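Local coordinates for protein putative SAM-dependent O-methyltranferase (Podospora anserina, PDB 4YMH) that binds S-adenosyl-L-homocysteine and probably transfers methyl groups from S-adenosylmethionine to hydroxyl groups of its substrates, at residues G125-T130 and A151-T156; D139-D144 and G161-N166. All coordinates share one frame; numbering follows the deposited sequence.

Contact 1 of 2, residues G125-T130 and A151-T156. With SAH (S-adenosyl-L-homocysteine), chain E.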
ATOM      1  N   GLY A 125       4.830   9.602 -28.149  1.00 34.69           N
ATOM      2  CA  GLY A 125       6.202   9.324 -28.517  1.00 35.52           C
ATOM      3  C   GLY A 125       6.866   8.419 -27.503  1.00 34.11           C
ATOM      4  O   GLY A 125       6.332   8.215 -26.404  1.00 32.47           O
ATOM      5  N   PRO A 126       8.042   7.882 -27.863  1.00 34.28           N
ATOM      6  CA  PRO A 126       8.810   7.038 -26.941  1.00 34.09           C
ATOM      7  C   PRO A 126       9.050   7.789 -25.648  1.00 30.87           C
ATOM      8  O   PRO A 126       9.650   8.862 -25.704  1.00 31.42           O
ATOM      9  CB  PRO A 126      10.136   6.798 -27.683  1.00 31.79           C
ATOM     10  CG  PRO A 126       9.875   7.189 -29.112  1.00 34.42           C
ATOM     11  CD  PRO A 126       8.814   8.244 -29.064  1.00 34.24           C
ATOM     12  N   ALA A 127       8.596   7.246 -24.519  1.00 29.56           N
ATOM     13  CA  ALA A 127       8.689   7.942 -23.238  1.00 31.42           C
ATOM     14  C   ALA A 127      10.130   8.240 -22.842  1.00 31.19           C
ATOM     15  O   ALA A 127      10.385   9.210 -22.125  1.00 33.90           O
ATOM     16  CB  ALA A 127       8.009   7.142 -22.149  1.00 30.86           C
ATOM     17  N   GLU A 128      11.061   7.409 -23.301  1.00 30.35           N
ATOM     18  CA  GLU A 128      12.463   7.593 -22.955  1.00 35.42           C
ATOM     19  C   GLU A 128      12.948   8.972 -23.404  1.00 41.34           C
ATOM     20  O   GLU A 128      13.717   9.621 -22.694  1.00 46.23           O
ATOM     21  CB  GLU A 128      13.321   6.466 -23.547  1.00 34.88           C
ATOM     22  CG  GLU A 128      13.146   6.201 -25.037  1.00 41.96           C
ATOM     23  CD  GLU A 128      12.156   5.076 -25.386  1.00 40.58           C
ATOM     24  OE1 GLU A 128      11.207   4.817 -24.617  1.00 35.27           O
ATOM     25  OE2 GLU A 128      12.348   4.436 -26.448  1.00 43.98           O
ATOM     26  N   ASN A 129      12.457   9.453 -24.543  1.00 38.26           N
ATOM     27  CA  ASN A 129      12.806  10.810 -24.980  1.00 42.32           C
ATOM     28  C   ASN A 129      11.865  11.910 -24.475  1.00 39.69           C
ATOM     29  O   ASN A 129      12.327  12.957 -24.040  1.00 42.61           O
ATOM     30  CB  ASN A 129      12.884  10.898 -26.504  1.00 49.82           C
ATOM     31  CG  ASN A 129      13.616   9.721 -27.123  1.00 56.48           C
ATOM     32  OD1 ASN A 129      14.817   9.550 -26.916  1.00 55.98           O
ATOM     33  ND2 ASN A 129      12.919   8.958 -27.954  1.00 58.95           N
ATOM     34  N   THR A 130      10.556  11.682 -24.508  1.00 34.14           N
ATOM     35  CA  THR A 130       9.624  12.754 -24.123  1.00 33.03           C
ATOM     36  C   THR A 130       9.712  13.085 -22.638  1.00 31.77           C
ATOM     37  O   THR A 130       9.572  14.243 -22.266  1.00 35.78           O
ATOM     38  CB  THR A 130       8.161  12.415 -24.478  1.00 30.70           C
ATOM     39  OG1 THR A 130       7.763  11.233 -23.786  1.00 28.56           O
ATOM     40  CG2 THR A 130       8.016  12.192 -25.988  1.00 33.67           C
ATOM     41  N   ALA A 151      14.098   1.508 -15.037  1.00 22.78           N
ATOM     42  CA  ALA A 151      15.322   2.048 -14.449  1.00 20.98           C
ATOM     43  C   ALA A 151      15.648   3.388 -15.096  1.00 22.90           C
ATOM     44  O   ALA A 151      15.834   4.403 -14.401  1.00 27.30           O
ATOM     45  CB  ALA A 151      16.470   1.076 -14.601  1.00 18.52           C
ATOM     46  N   GLY A 152      15.613   3.407 -16.427  1.00 21.76           N
ATOM     47  CA  GLY A 152      15.932   4.620 -17.165  1.00 21.71           C
ATOM     48  C   GLY A 152      14.985   5.750 -16.790  1.00 21.07           C
ATOM     49  O   GLY A 152      15.416   6.892 -16.524  1.00 25.92           O
ATOM     50  N   TYR A 153      13.699   5.417 -16.695  1.00 20.42           N
ATOM     51  CA  TYR A 153      12.704   6.433 -16.371  1.00 23.40           C
ATOM     52  C   TYR A 153      13.011   7.034 -15.000  1.00 23.63           C
ATOM     53  O   TYR A 153      13.070   8.271 -14.841  1.00 21.84           O
ATOM     54  CB  TYR A 153      11.294   5.847 -16.393  1.00 25.23           C
ATOM     55  CG  TYR A 153      10.850   5.388 -17.760  1.00 23.11           C
ATOM     56  CD1 TYR A 153      11.194   6.107 -18.903  1.00 23.05           C
ATOM     57  CD2 TYR A 153      10.095   4.231 -17.916  1.00 21.12           C
ATOM     58  CE1 TYR A 153      10.789   5.697 -20.166  1.00 23.82           C
ATOM     59  CE2 TYR A 153       9.686   3.806 -19.185  1.00 21.67           C
ATOM     60  CZ  TYR A 153      10.044   4.542 -20.302  1.00 25.09           C
ATOM     61  OH  TYR A 153       9.647   4.140 -21.564  1.00 27.49           O
ATOM     62  N   VAL A 154      13.268   6.161 -14.029  1.00 20.30           N
ATOM     63  CA  VAL A 154      13.440   6.650 -12.663  1.00 17.89           C
ATOM     64  C   VAL A 154      14.702   7.498 -12.642  1.00 21.20           C
ATOM     65  O   VAL A 154      14.735   8.570 -12.018  1.00 20.70           O
ATOM     66  CB  VAL A 154      13.513   5.499 -11.629  1.00 19.55           C
ATOM     67  CG1 VAL A 154      13.987   6.024 -10.274  1.00 21.29           C
ATOM     68  CG2 VAL A 154      12.151   4.828 -11.479  1.00 19.81           C
ATOM     69  N   LYS A 155      15.712   7.076 -13.403  1.00 20.98           N
ATOM     70  CA  LYS A 155      16.961   7.827 -13.409  1.00 24.45           C
ATOM     71  C   LYS A 155      16.695   9.255 -13.904  1.00 25.40           C
ATOM     72  O   LYS A 155      17.093  10.239 -13.259  1.00 23.43           O
ATOM     73  CB  LYS A 155      18.011   7.131 -14.286  1.00 24.87           C
ATOM     74  CG  LYS A 155      19.356   7.813 -14.309  1.00 31.58           C
ATOM     75  CD  LYS A 155      20.278   7.127 -15.299  1.00 35.49           C
ATOM     76  CE  LYS A 155      21.534   7.938 -15.546  1.00 42.88           C
ATOM     77  NZ  LYS A 155      22.232   8.155 -14.259  1.00 46.58           N
ATOM     78  N   THR A 156      15.960   9.357 -15.011  1.00 24.79           N
ATOM     79  CA  THR A 156      15.675  10.658 -15.598  1.00 23.76           C
ATOM     80  C   THR A 156      14.925  11.473 -14.564  1.00 23.59           C
ATOM     81  O   THR A 156      15.281  12.628 -14.275  1.00 27.26           O
ATOM     82  CB  THR A 156      14.856  10.534 -16.903  1.00 24.36           C
ATOM     83  OG1 THR A 156      15.682   9.967 -17.931  1.00 26.45           O
ATOM     84  CG2 THR A 156      14.358  11.900 -17.381  1.00 23.21           C
TER
HETATM   85  N   SAH E1001      -1.565   2.422 -17.290  1.00 31.95           N
HETATM   86  CA  SAH E1001      -2.520   1.644 -18.028  1.00 35.69           C
HETATM   87  CB  SAH E1001      -1.861   0.454 -18.719  1.00 32.83           C
HETATM   88  CG  SAH E1001      -0.490   0.682 -19.349  1.00 29.14           C
HETATM   89  SD  SAH E1001       0.027  -0.734 -20.246  1.00 31.51           S
HETATM   90  C   SAH E1001      -3.615   1.132 -17.131  1.00 35.76           C
HETATM   91  O   SAH E1001      -4.675   0.800 -17.606  1.00 30.25           O
HETATM   92  OXT SAH E1001      -3.409   1.052 -15.930  1.00 36.11           O
HETATM   93  C5' SAH E1001       1.556  -0.107 -20.810  1.00 30.17           C
HETATM   94  C4' SAH E1001       1.446   0.940 -21.907  1.00 30.11           C
HETATM   95  O4' SAH E1001       2.721   1.509 -22.141  1.00 33.68           O
HETATM   96  C3' SAH E1001       1.010   0.360 -23.230  1.00 32.92           C
HETATM   97  O3' SAH E1001      -0.102   1.054 -23.742  1.00 33.00           O
HETATM   98  C2' SAH E1001       2.202   0.541 -24.135  1.00 31.31           C
HETATM   99  O2' SAH E1001       1.865   0.724 -25.473  1.00 28.94           O
HETATM  100  C1' SAH E1001       2.935   1.706 -23.516  1.00 32.84           C
HETATM  101  N9  SAH E1001       4.378   1.711 -23.794  1.00 33.36           N
HETATM  102  C8  SAH E1001       5.193   0.675 -23.878  1.00 32.96           C
HETATM  103  N7  SAH E1001       6.429   1.066 -24.133  1.00 28.91           N
HETATM  104  C5  SAH E1001       6.418   2.374 -24.209  1.00 30.80           C
HETATM  105  C6  SAH E1001       7.401   3.429 -24.444  1.00 30.09           C
HETATM  106  N6  SAH E1001       8.653   3.091 -24.658  1.00 32.24           N
HETATM  107  N1  SAH E1001       7.003   4.699 -24.430  1.00 29.65           N
HETATM  108  C2  SAH E1001       5.731   5.002 -24.198  1.00 29.99           C
HETATM  109  N3  SAH E1001       4.787   4.110 -23.970  1.00 28.46           N
HETATM  110  C4  SAH E1001       5.068   2.802 -23.965  1.00 31.11           C
HETATM  111  O   HOH W   1      14.248   8.942 -19.817  1.00 28.98           O
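Y153 reaches from helix 150-159 to the first turn of helix 127-133 and brings the end of its ring against A127 and E128. Its CG lies beside the backbone N, anti to the carbonyl carbon (chi1 -65°), which swings the ring out from the flank of helix 150-159 toward helix 127-133 and the adenine. Ring atom CE1 packs 3.7 Å from A127 CB, an oblique approach, while the backbone N of E128 sits in the ring plane at the edge. The phenol OH stands 3.4 Å from SAH N6, but its hydrogen bond goes to N146 OD1. Two bonds read the adenine edge: A127 N donates to SAH N1 in a nearly straight bond of 3.0 Å, and SAH N6 donates to E128 OE1 over 3.1 Å. This is the adenine end of the cofactor pocket in a class I, Rossmann-like methyltransferase, where the loop after strand 120-124 becomes a helix with P126 at its N-cap. E128 gets its carboxylate there by a bent chain: CG stands between the backbone N and the carbonyl carbon (chi1 52°), and the bend at chi2 turns the acid back over its own helix start. Its carboxylate and the Y153 ring are inclined by 38°. Farther along the two helices a water donates to E128 O at 3.0 Å and also bonds T156 OG1, bridging the two helices.

Contact 2 of 2, residues D139-D144 and G161-N166. With SAH (S-adenosyl-L-homocysteine), chain E.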
ATOM      1  N   ASP A 139       3.970  15.610  -8.068  1.00 23.04           N
ATOM      2  CA  ASP A 139       3.775  15.111  -6.709  1.00 21.63           C
ATOM      3  C   ASP A 139       3.486  13.622  -6.716  1.00 20.82           C
ATOM      4  O   ASP A 139       3.660  12.944  -5.706  1.00 19.20           O
ATOM      5  CB  ASP A 139       2.619  15.831  -6.011  1.00 25.71           C
ATOM      6  CG  ASP A 139       2.917  17.270  -5.704  1.00 32.58           C
ATOM      7  OD1 ASP A 139       4.106  17.634  -5.606  1.00 35.96           O
ATOM      8  OD2 ASP A 139       1.946  18.040  -5.535  1.00 35.22           O
ATOM      9  N   LEU A 140       3.015  13.112  -7.851  1.00 21.83           N
ATOM     10  CA  LEU A 140       2.782  11.679  -7.980  1.00 22.66           C
ATOM     11  C   LEU A 140       3.152  11.254  -9.377  1.00 19.82           C
ATOM     12  O   LEU A 140       2.734  11.875 -10.362  1.00 18.06           O
ATOM     13  CB  LEU A 140       1.328  11.308  -7.664  1.00 25.83           C
ATOM     14  CG  LEU A 140       1.018   9.806  -7.588  1.00 27.94           C
ATOM     15  CD1 LEU A 140      -0.134   9.546  -6.639  1.00 29.54           C
ATOM     16  CD2 LEU A 140       0.709   9.186  -8.968  1.00 27.04           C
ATOM     17  N   ILE A 141       3.963  10.204  -9.454  1.00 19.52           N
ATOM     18  CA  ILE A 141       4.383   9.665 -10.734  1.00 18.16           C
ATOM     19  C   ILE A 141       4.072   8.169 -10.793  1.00 18.42           C
ATOM     20  O   ILE A 141       4.498   7.415  -9.937  1.00 18.19           O
ATOM     21  CB  ILE A 141       5.898   9.899 -10.966  1.00 16.61           C
ATOM     22  CG1 ILE A 141       6.215  11.398 -10.827  1.00 20.93           C
ATOM     23  CG2 ILE A 141       6.305   9.371 -12.334  1.00 18.55           C
ATOM     24  CD1 ILE A 141       7.663  11.772 -11.084  1.00 24.91           C
ATOM     25  N   PHE A 142       3.303   7.758 -11.788  1.00 16.77           N
ATOM     26  CA  PHE A 142       2.899   6.369 -11.968  1.00 19.83           C
ATOM     27  C   PHE A 142       3.651   5.768 -13.154  1.00 20.72           C
ATOM     28  O   PHE A 142       3.413   6.170 -14.288  1.00 22.73           O
ATOM     29  CB  PHE A 142       1.379   6.305 -12.192  1.00 23.28           C
ATOM     30  CG  PHE A 142       0.808   4.903 -12.265  1.00 24.91           C
ATOM     31  CD1 PHE A 142       1.068   3.971 -11.264  1.00 24.66           C
ATOM     32  CD2 PHE A 142      -0.046   4.549 -13.306  1.00 23.03           C
ATOM     33  CE1 PHE A 142       0.516   2.687 -11.316  1.00 19.59           C
ATOM     34  CE2 PHE A 142      -0.608   3.277 -13.371  1.00 19.04           C
ATOM     35  CZ  PHE A 142      -0.319   2.339 -12.372  1.00 13.24           C
ATOM     36  N   VAL A 143       4.537   4.800 -12.900  1.00 17.24           N
ATOM     37  CA  VAL A 143       5.334   4.161 -13.954  1.00 19.68           C
ATOM     38  C   VAL A 143       4.715   2.826 -14.334  1.00 22.56           C
ATOM     39  O   VAL A 143       4.698   1.896 -13.528  1.00 18.19           O
ATOM     40  CB  VAL A 143       6.790   3.929 -13.504  1.00 20.77           C
ATOM     41  CG1 VAL A 143       7.644   3.353 -14.659  1.00 16.95           C
ATOM     42  CG2 VAL A 143       7.369   5.216 -12.998  1.00 20.48           C
ATOM     43  N   ASP A 144       4.198   2.728 -15.551  1.00 22.53           N
ATOM     44  CA  ASP A 144       3.469   1.536 -15.941  1.00 23.15           C
ATOM     45  C   ASP A 144       3.679   1.239 -17.425  1.00 22.90           C
ATOM     46  O   ASP A 144       2.769   0.771 -18.083  1.00 25.86           O
ATOM     47  CB  ASP A 144       1.978   1.724 -15.615  1.00 22.75           C
ATOM     48  CG  ASP A 144       1.167   0.427 -15.688  1.00 28.06           C
ATOM     49  OD1 ASP A 144       1.749  -0.676 -15.634  1.00 27.66           O
ATOM     50  OD2 ASP A 144      -0.073   0.521 -15.814  1.00 27.35           O
ATOM     51  N   GLY A 161      15.027  16.196 -11.410  1.00 29.06           N
ATOM     52  CA  GLY A 161      14.169  16.715 -10.363  1.00 28.04           C
ATOM     53  C   GLY A 161      12.713  16.838 -10.773  1.00 27.68           C
ATOM     54  O   GLY A 161      12.069  17.844 -10.479  1.00 27.18           O
ATOM     55  N   LEU A 162      12.192  15.807 -11.435  1.00 22.97           N
ATOM     56  CA  LEU A 162      10.800  15.807 -11.904  1.00 23.63           C
ATOM     57  C   LEU A 162       9.862  15.324 -10.809  1.00 24.86           C
ATOM     58  O   LEU A 162       8.644  15.462 -10.909  1.00 25.11           O
ATOM     59  CB  LEU A 162      10.645  14.927 -13.148  1.00 27.19           C
ATOM     60  CG  LEU A 162      11.179  15.463 -14.480  1.00 29.07           C
ATOM     61  CD1 LEU A 162      11.179  14.361 -15.544  1.00 30.13           C
ATOM     62  CD2 LEU A 162      10.355  16.645 -14.947  1.00 31.73           C
ATOM     63  N   LEU A 163      10.444  14.737  -9.771  1.00 20.74           N
ATOM     64  CA  LEU A 163       9.716  14.356  -8.567  1.00 18.83           C
ATOM     65  C   LEU A 163       9.822  15.464  -7.534  1.00 25.13           C
ATOM     66  O   LEU A 163      10.928  15.886  -7.200  1.00 27.78           O
ATOM     67  CB  LEU A 163      10.283  13.065  -7.981  1.00 17.93           C
ATOM     68  CG  LEU A 163       9.492  12.517  -6.790  1.00 19.44           C
ATOM     69  CD1 LEU A 163       8.168  11.931  -7.271  1.00 21.70           C
ATOM     70  CD2 LEU A 163      10.324  11.479  -6.023  1.00 21.46           C
ATOM     71  N   SER A 164       8.689  15.925  -7.010  1.00 22.47           N
ATOM     72  CA  SER A 164       8.721  16.963  -5.985  1.00 21.56           C
ATOM     73  C   SER A 164       9.332  16.445  -4.678  1.00 21.99           C
ATOM     74  O   SER A 164       9.468  15.239  -4.484  1.00 19.32           O
ATOM     75  CB  SER A 164       7.312  17.500  -5.711  1.00 21.81           C
ATOM     76  OG  SER A 164       6.511  16.505  -5.096  1.00 26.73           O
ATOM     77  N   ALA A 165       9.669  17.373  -3.781  1.00 26.59           N
ATOM     78  CA  ALA A 165      10.297  17.047  -2.496  1.00 25.83           C
ATOM     79  C   ALA A 165       9.495  16.026  -1.699  1.00 26.01           C
ATOM     80  O   ALA A 165      10.057  15.076  -1.148  1.00 26.22           O
ATOM     81  CB  ALA A 165      10.500  18.321  -1.665  1.00 24.43           C
ATOM     82  N   ASN A 166       8.179  16.205  -1.660  1.00 21.39           N
ATOM     83  CA  ASN A 166       7.310  15.300  -0.921  1.00 23.71           C
ATOM     84  C   ASN A 166       6.546  14.327  -1.815  1.00 22.83           C
ATOM     85  O   ASN A 166       5.601  13.667  -1.377  1.00 22.38           O
ATOM     86  CB  ASN A 166       6.320  16.103  -0.073  1.00 38.24           C
ATOM     87  CG  ASN A 166       7.010  16.928   1.004  1.00 48.24           C
ATOM     88  OD1 ASN A 166       7.963  16.474   1.644  1.00 52.09           O
ATOM     89  ND2 ASN A 166       6.530  18.151   1.206  1.00 51.65           N
TER
HETATM   90  N   SAH E1001      -1.565   2.422 -17.290  1.00 31.95           N
HETATM   91  CA  SAH E1001      -2.520   1.644 -18.028  1.00 35.69           C
HETATM   92  CB  SAH E1001      -1.861   0.454 -18.719  1.00 32.83           C
HETATM   93  CG  SAH E1001      -0.490   0.682 -19.349  1.00 29.14           C
HETATM   94  SD  SAH E1001       0.027  -0.734 -20.246  1.00 31.51           S
HETATM   95  C   SAH E1001      -3.615   1.132 -17.131  1.00 35.76           C
HETATM   96  O   SAH E1001      -4.675   0.800 -17.606  1.00 30.25           O
HETATM   97  OXT SAH E1001      -3.409   1.052 -15.930  1.00 36.11           O
HETATM   98  C5' SAH E1001       1.556  -0.107 -20.810  1.00 30.17           C
HETATM   99  C4' SAH E1001       1.446   0.940 -21.907  1.00 30.11           C
HETATM  100  O4' SAH E1001       2.721   1.509 -22.141  1.00 33.68           O
HETATM  101  C3' SAH E1001       1.010   0.360 -23.230  1.00 32.92           C
HETATM  102  O3' SAH E1001      -0.102   1.054 -23.742  1.00 33.00           O
HETATM  103  C2' SAH E1001       2.202   0.541 -24.135  1.00 31.31           C
HETATM  104  O2' SAH E1001       1.865   0.724 -25.473  1.00 28.94           O
HETATM  105  C1' SAH E1001       2.935   1.706 -23.516  1.00 32.84           C
HETATM  106  N9  SAH E1001       4.378   1.711 -23.794  1.00 33.36           N
HETATM  107  C8  SAH E1001       5.193   0.675 -23.878  1.00 32.96           C
HETATM  108  N7  SAH E1001       6.429   1.066 -24.133  1.00 28.91           N
HETATM  109  C5  SAH E1001       6.418   2.374 -24.209  1.00 30.80           C
HETATM  110  C6  SAH E1001       7.401   3.429 -24.444  1.00 30.09           C
HETATM  111  N6  SAH E1001       8.653   3.091 -24.658  1.00 32.24           N
HETATM  112  N1  SAH E1001       7.003   4.699 -24.430  1.00 29.65           N
HETATM  113  C2  SAH E1001       5.731   5.002 -24.198  1.00 29.99           C
HETATM  114  N3  SAH E1001       4.787   4.110 -23.970  1.00 28.46           N
HETATM  115  C4  SAH E1001       5.068   2.802 -23.965  1.00 31.11           C
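D139 leaves the backbone pointing away from 161-166, yet its carboxylate turns back to make the polar link between the segments: S164 OG donates to D139 OD1 at 2.7 Å, reaching the oxygen on its anti side and 16° out of the carboxylate plane. D139 CG lies beside the backbone N (chi1 -69°), which brings OD1 to the S164 hydroxyl. The other oxygen, OD2, forms a salt bridge with K67, and the acid is thus gripped through both oxygens. An alanine in place of D139 would probably leave the S164 hydroxyl without its strong acceptor and K67 without its counter-charge.

Two residues on along the strand the contact turns apolar. I141 points toward 161-166 and its extended branch ends with CD1 3.8 Å from L163 CD1 and equally far from L162 O. The two side chains lie at a slant to one another, and I157 of helix 150-159 touches both. At the far end of 139-144, D144 OD2 accepts a 2.8 Å bond from the amino N of SAH.

G161, with positive phi, ends the preceding helix in a Schellman motif, and the chain then returns past the start of strand 138-143 into strand 167-171. Strand 138-143, helix 150-159 and the parallel neighbouring strand 167-171 form a beta-alpha-beta crossover of the Rossmann-like methyltransferase fold.

Both contacts belong to one run of chain whose segments alternate: helix 127-133 is followed by strand 138-143, then helix 150-159, then 161-166. Their centres are 13 Å apart, and they touch where Y153 CD2 packs 4.2 Å from V143 CG1, the adenine-side tyrosine resting on the strand that leads to D144. Each serves a different end of SAH. Contact 1 takes the adenine, whereas contact 2 reaches the amino group through the D144 carboxylate, with the F142 ring close by; its packing part lies away from the ligand, with the I141 side chain about 10 Å from that of A127. Ligand ends grasped by successive loops at the ends of parallel strands illustrate the general plan of Rossmann-like methyltransferases.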